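Local coordinates for bartonella effector protein (Bep) substrate of VirB T4SS (Bartonella clarridgeiae, PDB 4YK2) that is probably translocated into host cells by the VirB type IV secretion system, this piece being the BID domain that in such effectors serves in secretion, at residues A[25-28]-A[29-33]; A[67-70]-A[71-75]; A[79-83]-A[84-88]. All coordinates share one frame; numbering follows the deposited sequence. Where two conformers were deposited one is given.

Contact 1 of 3, residues A[25-28]-A[29-33]; sequences IRKV and VSDHS
Ile25 O and Val29 N, 3.1 Å apart, begin a run of five consecutive i to i+4 backbone hydrogen bonds, ending at Val29 O and Ser33 N, so residues 25-33 form an uninterrupted alpha-helical piece of helix 21-49 in the four-helix bundle of the BID domain. Lys27 and Asp31 stand one turn apart and add an i to i+4 salt bridge. The lysine leaves the helix with CG opposite the backbone N (chi1 -167°), runs extended as far as CE, and bends at its last torsion (chi4 -45°), which brings the ammonium up to the carboxylate. Lys27 NZ is 2.8 Å from Asp31 OD2, at the syn lone pair of that oxygen, while its bond to Asp31 OD1 is weak at 3.1 Å; the carboxylate is thus gripped unevenly. The backbones are tied at the same two positions by the bond from Asp31 N to Lys27 O, 2.7 Å long. This pair lies on the exposed side, whereas buried Ser30 packs on Ser123 of helix 106-123, and Ser33 touches Ala119 there. Just past Ser30, Ser33 OG bonds back to Ser30 O at 2.9 Å, its donor tilted 27° from the carbonyl plane.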
ATOM      1  N   ILE A  25      -9.237 -10.034 -22.276  1.00 35.37           N
ATOM      2  CA  ILE A  25      -8.985  -8.598 -22.194  1.00 37.10           C
ATOM      3  C   ILE A  25      -9.213  -8.096 -20.771  1.00 41.22           C
ATOM      4  O   ILE A  25      -8.397  -7.354 -20.226  1.00 39.97           O
ATOM      5  CB  ILE A  25      -9.861  -7.813 -23.170  1.00 40.97           C
ATOM      6  CG1 ILE A  25      -9.455  -8.116 -24.616  1.00 42.83           C
ATOM      7  CG2 ILE A  25      -9.736  -6.313 -22.894  1.00 42.93           C
ATOM      8  CD1 ILE A  25      -8.019  -7.765 -24.940  1.00 42.21           C
ATOM      9  N   ARG A  26     -10.326  -8.506 -20.174  1.00 42.32           N
ATOM     10  CA  ARG A  26     -10.651  -8.073 -18.828  1.00 45.98           C
ATOM     11  C   ARG A  26      -9.589  -8.551 -17.856  1.00 42.53           C
ATOM     12  O   ARG A  26      -9.227  -7.826 -16.933  1.00 39.21           O
ATOM     13  CB  ARG A  26     -12.027  -8.579 -18.397  1.00 61.39           C
ATOM     14  CG  ARG A  26     -13.112  -7.519 -18.470  1.00 76.45           C
ATOM     15  CD  ARG A  26     -14.411  -7.997 -17.838  1.00 84.39           C
ATOM     16  NE  ARG A  26     -14.951  -9.175 -18.509  1.00 87.61           N
ATOM     17  CZ  ARG A  26     -15.655  -9.138 -19.637  1.00 89.20           C
ATOM     18  NH1 ARG A  26     -15.909  -7.980 -20.235  1.00 87.77           N
ATOM     19  NH2 ARG A  26     -16.105 -10.265 -20.169  1.00 89.65           N
ATOM     20  N   LYS A  27      -9.068  -9.755 -18.080  1.00 39.31           N
ATOM     21  CA  LYS A  27      -8.041 -10.279 -17.194  1.00 39.28           C
ATOM     22  C   LYS A  27      -6.734  -9.499 -17.340  1.00 42.01           C
ATOM     23  O   LYS A  27      -6.124  -9.132 -16.334  1.00 42.52           O
ATOM     24  CB  LYS A  27      -7.787 -11.756 -17.447  1.00 42.92           C
ATOM     25  CG  LYS A  27      -6.952 -12.388 -16.343  1.00 47.54           C
ATOM     26  CD  LYS A  27      -6.475 -13.776 -16.707  1.00 55.57           C
ATOM     27  CE  LYS A  27      -5.941 -14.481 -15.477  1.00 57.52           C
ATOM     28  NZ  LYS A  27      -5.057 -13.578 -14.691  1.00 60.03           N
ATOM     29  N   VAL A  28      -6.310  -9.255 -18.583  1.00 35.56           N
ATOM     30  CA  VAL A  28      -5.122  -8.437 -18.860  1.00 39.05           C
ATOM     31  C   VAL A  28      -5.155  -7.110 -18.088  1.00 36.98           C
ATOM     32  O   VAL A  28      -4.211  -6.763 -17.376  1.00 36.55           O
ATOM     33  CB  VAL A  28      -4.969  -8.160 -20.373  1.00 45.85           C
ATOM     34  CG1 VAL A  28      -3.919  -7.073 -20.613  1.00 52.16           C
ATOM     35  CG2 VAL A  28      -4.597  -9.432 -21.111  1.00 47.23           C
ATOM     36  N   VAL A  29      -6.259  -6.387 -18.234  1.00 33.55           N
ATOM     37  CA  VAL A  29      -6.425  -5.072 -17.634  1.00 31.67           C
ATOM     38  C   VAL A  29      -6.419  -5.195 -16.117  1.00 38.82           C
ATOM     39  O   VAL A  29      -5.819  -4.378 -15.412  1.00 37.03           O
ATOM     40  CB  VAL A  29      -7.724  -4.404 -18.139  1.00 34.32           C
ATOM     41  CG1 VAL A  29      -8.070  -3.188 -17.308  1.00 35.05           C
ATOM     42  CG2 VAL A  29      -7.594  -4.036 -19.620  1.00 31.08           C
ATOM     43  N   SER A  30      -7.076  -6.238 -15.623  1.00 40.62           N
ATOM     44  CA  SER A  30      -7.200  -6.464 -14.195  1.00 40.64           C
ATOM     45  C   SER A  30      -5.839  -6.775 -13.590  1.00 35.91           C
ATOM     46  O   SER A  30      -5.439  -6.166 -12.606  1.00 38.40           O
ATOM     47  CB  SER A  30      -8.177  -7.607 -13.921  1.00 42.89           C
ATOM     48  OG  SER A  30      -8.154  -7.955 -12.555  1.00 49.04           O
ATOM     49  N   ASP A  31      -5.142  -7.734 -14.194  1.00 33.51           N
ATOM     50  CA  ASP A  31      -3.777  -8.072 -13.824  1.00 33.59           C
ATOM     51  C   ASP A  31      -2.888  -6.841 -13.827  1.00 38.33           C
ATOM     52  O   ASP A  31      -2.088  -6.636 -12.912  1.00 33.29           O
ATOM     53  CB  ASP A  31      -3.206  -9.106 -14.784  1.00 35.99           C
ATOM     54  CG  ASP A  31      -3.737 -10.505 -14.528  1.00 37.29           C
ATOM     55  OD1 ASP A  31      -4.604 -10.676 -13.645  1.00 41.04           O
ATOM     56  OD2 ASP A  31      -3.289 -11.433 -15.232  1.00 42.20           O
ATOM     57  N   HIS A  32      -3.042  -6.021 -14.864  1.00 34.69           N
ATOM     58  CA  HIS A  32      -2.226  -4.824 -15.019  1.00 33.62           C
ATOM     59  C   HIS A  32      -2.430  -3.814 -13.886  1.00 30.58           C
ATOM     60  O   HIS A  32      -1.463  -3.266 -13.363  1.00 29.59           O
ATOM     61  CB  HIS A  32      -2.514  -4.148 -16.360  1.00 31.27           C
ATOM     62  CG  HIS A  32      -1.851  -2.818 -16.509  1.00 29.99           C
ATOM     63  ND1 HIS A  32      -0.516  -2.684 -16.827  1.00 32.47           N
ATOM     64  CD2 HIS A  32      -2.335  -1.559 -16.372  1.00 31.92           C
ATOM     65  CE1 HIS A  32      -0.207  -1.400 -16.882  1.00 35.88           C
ATOM     66  NE2 HIS A  32      -1.292  -0.696 -16.607  1.00 32.13           N
ATOM     67  N   SER A  33      -3.677  -3.557 -13.509  1.00 29.46           N
ATOM     68  CA  SER A  33      -3.928  -2.562 -12.474  1.00 32.76           C
ATOM     69  C   SER A  33      -3.444  -3.059 -11.103  1.00 32.53           C
ATOM     70  O   SER A  33      -3.037  -2.260 -10.250  1.00 34.08           O
ATOM     71  CB  SER A  33      -5.405  -2.211 -12.406  1.00 37.25           C
ATOM     72  OG  SER A  33      -6.170  -3.368 -12.118  1.00 48.65           O
TER

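Contact 2 of 3, residues A[67-70]-A[71-75]; sequences SFTK and IISNT
Ile72 N to Phe68 O (3.1 Å, N-H...O angle 178°), Ser73 N to Thr69 O and Asn74 N to Lys70 O are successive i to i+4 hydrogen bonds, which place residues 67-75 at the N-terminal part of helix 69-78 in the BID domain. Water 1 joins the same turn: it donates to Ser67 O and accepts from Ile71 N at 2.8 Å, bridging two backbone groups four residues apart. Thr69 O takes two donors, both from Ser73. The serine hydroxyl, set beside its own backbone N (chi1 -66°), folds back along the helix: Ser73 OG donates to Thr69 O over 2.7 Å from above the carbonyl plane, 36° out of it, while Ser73 N comes from the opposite face. The methyl Thr69 CG2 lies 3.7 Å from Ser73 OG, and Thr69 OG1 is bonded to Pro66 O. These two buried residues face helix 106-123, both touching His114. Thr69 also touches Ile62 of helix 56-64, where Phe68 and Ile72 meet Gln61, so one short helix packs against two neighbours. Between Phe68 and Ile72 the apolar contact is made by the root of the aromatic side chain: Ile72 CD1 rests 4.1 Å from Phe68 CB.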
ATOM      1  N   SER A  67     -11.597  -7.518   2.555  1.00 27.06           N
ATOM      2  CA  SER A  67     -12.368  -6.841   3.597  1.00 32.66           C
ATOM      3  C   SER A  67     -11.481  -6.371   4.772  1.00 33.90           C
ATOM      4  O   SER A  67     -11.919  -5.560   5.591  1.00 33.62           O
ATOM      5  CB  SER A  67     -13.504  -7.739   4.110  1.00 39.04           C
ATOM      6  OG  SER A  67     -13.019  -8.816   4.890  1.00 46.92           O
ATOM      7  N   PHE A  68     -10.238  -6.851   4.851  1.00 28.96           N
ATOM      8  CA  PHE A  68      -9.308  -6.385   5.900  1.00 29.03           C
ATOM      9  C   PHE A  68      -8.714  -4.995   5.607  1.00 32.04           C
ATOM     10  O   PHE A  68      -8.044  -4.410   6.464  1.00 34.35           O
ATOM     11  CB  PHE A  68      -8.142  -7.374   6.100  1.00 28.20           C
ATOM     12  CG  PHE A  68      -8.483  -8.569   6.950  1.00 26.39           C
ATOM     13  CD1 PHE A  68      -8.855  -8.416   8.275  1.00 29.78           C
ATOM     14  CD2 PHE A  68      -8.410  -9.852   6.423  1.00 28.21           C
ATOM     15  CE1 PHE A  68      -9.171  -9.521   9.061  1.00 29.88           C
ATOM     16  CE2 PHE A  68      -8.716 -10.962   7.206  1.00 31.98           C
ATOM     17  CZ  PHE A  68      -9.095 -10.793   8.526  1.00 31.48           C
ATOM     18  N   THR A  69      -8.956  -4.477   4.405  1.00 28.19           N
ATOM     19  CA  THR A  69      -8.363  -3.218   3.953  1.00 25.25           C
ATOM     20  C   THR A  69      -8.710  -2.034   4.854  1.00 29.29           C
ATOM     21  O   THR A  69      -7.860  -1.188   5.139  1.00 28.32           O
ATOM     22  CB  THR A  69      -8.795  -2.895   2.502  1.00 30.47           C
ATOM     23  OG1 THR A  69      -8.311  -3.924   1.629  1.00 26.85           O
ATOM     24  CG2 THR A  69      -8.231  -1.550   2.047  1.00 29.21           C
ATOM     25  N   LYS A  70      -9.948  -1.982   5.331  1.00 27.08           N
ATOM     26  CA  LYS A  70     -10.364  -0.866   6.165  1.00 30.82           C
ATOM     27  C   LYS A  70      -9.554  -0.804   7.474  1.00 25.26           C
ATOM     28  O   LYS A  70      -9.086   0.267   7.880  1.00 26.85           O
ATOM     29  CB  LYS A  70     -11.862  -0.954   6.463  1.00 31.66           C
ATOM     30  CG  LYS A  70     -12.402   0.258   7.232  1.00 42.32           C
ATOM     31  CD  LYS A  70     -13.860   0.077   7.630  1.00 51.40           C
ATOM     32  CE  LYS A  70     -14.426   1.359   8.214  1.00 62.17           C
ATOM     33  NZ  LYS A  70     -15.915   1.326   8.285  1.00 71.65           N
ATOM     34  N   ILE A  71      -9.377  -1.954   8.116  1.00 25.92           N
ATOM     35  CA  ILE A  71      -8.670  -2.031   9.400  1.00 27.04           C
ATOM     36  C   ILE A  71      -7.192  -1.676   9.242  1.00 25.09           C
ATOM     37  O   ILE A  71      -6.638  -0.864   9.984  1.00 25.50           O
ATOM     38  CB  ILE A  71      -8.825  -3.438  10.018  1.00 36.15           C
ATOM     39  CG1 ILE A  71     -10.229  -3.598  10.604  1.00 42.41           C
ATOM     40  CG2 ILE A  71      -7.775  -3.671  11.106  1.00 35.65           C
ATOM     41  CD1 ILE A  71     -10.622  -5.047  10.881  1.00 44.37           C
ATOM     42  N   ILE A  72      -6.556  -2.293   8.260  1.00 23.24           N
ATOM     43  CA  ILE A  72      -5.161  -2.024   7.966  1.00 26.37           C
ATOM     44  C   ILE A  72      -4.924  -0.553   7.583  1.00 26.46           C
ATOM     45  O   ILE A  72      -3.974   0.067   8.069  1.00 23.67           O
ATOM     46  CB  ILE A  72      -4.677  -2.995   6.887  1.00 25.35           C
ATOM     47  CG1 ILE A  72      -4.566  -4.402   7.507  1.00 22.25           C
ATOM     48  CG2 ILE A  72      -3.334  -2.543   6.314  1.00 20.53           C
ATOM     49  CD1 ILE A  72      -4.478  -5.548   6.487  1.00 20.67           C
ATOM     50  N   SER A  73      -5.811   0.013   6.762  1.00 21.94           N
ATOM     51  CA  SER A  73      -5.690   1.402   6.309  1.00 22.82           C
ATOM     52  C   SER A  73      -5.821   2.410   7.431  1.00 22.55           C
ATOM     53  O   SER A  73      -5.104   3.409   7.459  1.00 24.87           O
ATOM     54  CB  SER A  73      -6.755   1.715   5.243  1.00 24.88           C
ATOM     55  OG  SER A  73      -6.490   0.950   4.084  1.00 34.17           O
ATOM     56  N   ASN A  74      -6.760   2.161   8.334  1.00 26.98           N
ATOM     57  CA  ASN A  74      -6.967   3.004   9.509  0.58 29.16           C
ATOM     58  C   ASN A  74      -5.736   3.028  10.406  1.00 28.77           C
ATOM     59  O   ASN A  74      -5.333   4.075  10.920  1.00 24.70           O
ATOM     60  CB  ASN A  74      -8.172   2.517  10.313  0.58 26.91           C
ATOM     61  CG  ASN A  74      -8.404   3.337  11.556  0.58 29.13           C
ATOM     62  OD1 ASN A  74      -8.883   4.469  11.481  0.58 38.70           O
ATOM     63  ND2 ASN A  74      -8.067   2.776  12.712  0.58 28.41           N
ATOM     64  N   THR A  75      -5.145   1.856  10.613  1.00 24.46           N
ATOM     65  CA  THR A  75      -3.918   1.773  11.406  1.00 25.70           C
ATOM     66  C   THR A  75      -2.790   2.529  10.712  1.00 23.56           C
ATOM     67  O   THR A  75      -2.028   3.250  11.352  1.00 20.98           O
ATOM     68  CB  THR A  75      -3.483   0.315  11.653  1.00 23.96           C
ATOM     69  OG1 THR A  75      -4.463  -0.333  12.477  1.00 25.96           O
ATOM     70  CG2 THR A  75      -2.119   0.274  12.350  1.00 19.84           C
TER
HETATM   71  O   HOH W   1     -11.066  -4.103   7.707  1.00 33.03           O

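Contact 3 of 3, residues A[79-83]-A[84-88]; sequences SPESF and AKLAG
Glu81 carries the flat group that meets the following segment, and its carboxylate has a neighbour on either side of its plane. Leu86 CG stands obliquely above one face, 3.9 Å from Glu81 CD, while Lys85 CG lies off the opposite side, 3.7 Å from Glu81 OE2. Leu86 N meets that same oxygen at its anti lone pair, the one away from the other oxygen, donating to Glu81 OE2 over 3.0 Å in a nearly straight bond (171° at the hydrogen). Glu81 was modelled in two conformers, and these contacts hold for the one described. Lys85 and Glu81 point the same way without their charges meeting. Leu86 crosses the glutamate at about a right angle, its branch point Leu86 CG pressing on Glu81 CG at 3.5 Å. The ring of Pro80 adds an apolar flank, with Pro80 CB 4.0 Å from Leu86 CD2. The ring of Phe83, by contrast, leads away from residues 84-88 and packs on Thr75, Leu76 and Phe49.

Glu81 is placed for this by a short 3-10 segment, residues 80-82, in which Ser82 N bonds to Ser79 O and Phe83 N to Pro80 O. With CG beside the backbone N (chi1 -77°) and the chain extended beyond it, the carboxylate reaches Leu86 N. A CA-H...O contact from Glu81 CA to Ala84 O, 3.1 Å long, closes the bend near its start. Arg99 of helix 97-103 forms a long, weak ion pair with Glu81 OE2 and hydrogen bonds to Ala87 O and Gly88 O, while buried Leu86 packs on Val48 and Phe49. This is a 3-10 turn after helix 69-78 whose glutamate accepts from the backbone N five residues on, in the loop that passes the C-terminal end of helix 21-49, where Ala87 and Val48 share a backbone hydrogen bond, to the small hairpin of strands 90-91 and 94-95.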
ATOM      1  N   SER A  79      -1.855   5.303  13.040  1.00 26.24           N
ATOM      2  CA  SER A  79      -0.743   4.781  13.848  0.57 28.84           C
ATOM      3  C   SER A  79       0.257   4.024  12.982  1.00 27.06           C
ATOM      4  O   SER A  79       0.504   2.837  13.209  1.00 24.02           O
ATOM      5  CB  SER A  79      -1.252   3.849  14.959  0.57 29.01           C
ATOM      6  OG  SER A  79      -2.310   4.428  15.696  0.57 31.50           O
ATOM      7  N   PRO A  80       0.849   4.701  11.987  1.00 27.25           N
ATOM      8  CA  PRO A  80       1.754   3.992  11.078  1.00 23.35           C
ATOM      9  C   PRO A  80       2.942   3.312  11.757  1.00 23.72           C
ATOM     10  O   PRO A  80       3.406   2.288  11.255  1.00 19.84           O
ATOM     11  CB  PRO A  80       2.239   5.107  10.135  1.00 25.80           C
ATOM     12  CG  PRO A  80       2.020   6.363  10.895  1.00 26.91           C
ATOM     13  CD  PRO A  80       0.748   6.127  11.635  1.00 24.76           C
ATOM     14  N   GLU A  81       3.420   3.842  12.882  1.00 23.58           N
ATOM     15  CA  GLU A  81       4.597   3.228  13.500  0.52 24.92           C
ATOM     16  C   GLU A  81       4.219   1.939  14.261  1.00 25.26           C
ATOM     17  O   GLU A  81       5.082   1.238  14.763  1.00 25.00           O
ATOM     18  CB  GLU A  81       5.350   4.252  14.387  0.52 24.98           C
ATOM     19  CG  GLU A  81       6.193   5.233  13.517  0.52 23.68           C
ATOM     20  CD  GLU A  81       7.142   6.163  14.282  0.52 29.20           C
ATOM     21  OE1 GLU A  81       6.721   6.731  15.317  0.52 27.60           O
ATOM     22  OE2 GLU A  81       8.309   6.345  13.826  0.52 17.74           O
ATOM     23  N   SER A  82       2.937   1.585  14.265  1.00 24.73           N
ATOM     24  CA  SER A  82       2.528   0.230  14.657  1.00 24.70           C
ATOM     25  C   SER A  82       3.175  -0.810  13.749  1.00 24.88           C
ATOM     26  O   SER A  82       3.483  -1.913  14.186  1.00 22.35           O
ATOM     27  CB  SER A  82       1.002   0.061  14.586  1.00 23.10           C
ATOM     28  OG  SER A  82       0.370   0.777  15.628  1.00 33.00           O
ATOM     29  N   PHE A  83       3.360  -0.472  12.470  1.00 17.93           N
ATOM     30  CA  PHE A  83       3.923  -1.435  11.531  1.00 16.88           C
ATOM     31  C   PHE A  83       5.454  -1.465  11.595  1.00 21.33           C
ATOM     32  O   PHE A  83       6.070  -2.534  11.580  1.00 22.10           O
ATOM     33  CB  PHE A  83       3.444  -1.127  10.092  1.00 18.01           C
ATOM     34  CG  PHE A  83       1.954  -1.272   9.911  1.00 23.75           C
ATOM     35  CD1 PHE A  83       1.349  -2.518  10.013  1.00 23.99           C
ATOM     36  CD2 PHE A  83       1.161  -0.170   9.635  1.00 25.24           C
ATOM     37  CE1 PHE A  83      -0.019  -2.659   9.864  1.00 22.26           C
ATOM     38  CE2 PHE A  83      -0.211  -0.306   9.460  1.00 25.23           C
ATOM     39  CZ  PHE A  83      -0.801  -1.550   9.567  1.00 25.42           C
ATOM     40  N   ALA A  84       6.063  -0.287  11.650  1.00 21.35           N
ATOM     41  CA  ALA A  84       7.512  -0.151  11.733  1.00 23.93           C
ATOM     42  C   ALA A  84       7.821   1.304  12.011  1.00 21.07           C
ATOM     43  O   ALA A  84       6.975   2.167  11.802  1.00 24.21           O
ATOM     44  CB  ALA A  84       8.191  -0.601  10.438  1.00 24.24           C
ATOM     45  N   LYS A  85       9.038   1.580  12.466  1.00 21.28           N
ATOM     46  CA  LYS A  85       9.489   2.961  12.620  1.00 24.56           C
ATOM     47  C   LYS A  85       9.465   3.673  11.265  1.00 24.71           C
ATOM     48  O   LYS A  85       9.818   3.079  10.250  1.00 23.45           O
ATOM     49  CB  LYS A  85      10.903   2.997  13.216  1.00 25.61           C
ATOM     50  CG  LYS A  85      11.427   4.397  13.458  1.00 36.66           C
ATOM     51  CD  LYS A  85      12.629   4.380  14.382  1.00 49.37           C
ATOM     52  CE  LYS A  85      13.907   4.238  13.599  1.00 56.13           C
ATOM     53  NZ  LYS A  85      14.132   5.441  12.753  1.00 63.70           N
ATOM     54  N   LEU A  86       9.036   4.929  11.240  1.00 21.94           N
ATOM     55  CA  LEU A  86       9.053   5.690   9.991  1.00 25.55           C
ATOM     56  C   LEU A  86      10.487   5.992   9.572  1.00 25.77           C
ATOM     57  O   LEU A  86      11.382   6.087  10.424  1.00 24.25           O
ATOM     58  CB  LEU A  86       8.274   6.995  10.139  1.00 25.21           C
ATOM     59  CG  LEU A  86       6.785   6.902  10.458  1.00 30.90           C
ATOM     60  CD1 LEU A  86       6.191   8.297  10.531  1.00 33.39           C
ATOM     61  CD2 LEU A  86       6.067   6.062   9.428  1.00 27.12           C
ATOM     62  N   ALA A  87      10.707   6.139   8.271  1.00 20.65           N
ATOM     63  CA  ALA A  87      12.020   6.524   7.761  1.00 24.71           C
ATOM     64  C   ALA A  87      12.402   7.891   8.307  1.00 28.51           C
ATOM     65  O   ALA A  87      11.535   8.671   8.693  1.00 26.96           O
ATOM     66  CB  ALA A  87      12.028   6.538   6.242  1.00 25.02           C
ATOM     67  N   GLY A  88      13.698   8.180   8.337  1.00 32.32           N
ATOM     68  CA  GLY A  88      14.177   9.436   8.889  1.00 29.60           C
ATOM     69  C   GLY A  88      14.179   9.380  10.404  1.00 33.78           C
ATOM     70  O   GLY A  88      14.072   8.302  10.984  1.00 30.69           O
TER

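How the contacts relate
The three contacts follow one another along the chain. Contact 1 is a surface contact with its centre about 19 Å from that of the chain; contact 2, at about 11 Å, is partly buried; contact 3 is again at the surface, on the opposite side of the chain's centre from contact 1. Helix 21-49 connects the two ends, carrying contact 1 itself and receiving Leu86 of contact 3, while helix 106-123 packs against both contacts 1 and 2. Contacts 2 and 3 touch directly, Thr75 CG2 lying 3.5 Å from Phe83 CE2. Their chemistry differs accordingly: an exposed salt bridge, a buried hydroxyl turned onto a helix carbonyl, and a carboxylate accepting from irregular backbone.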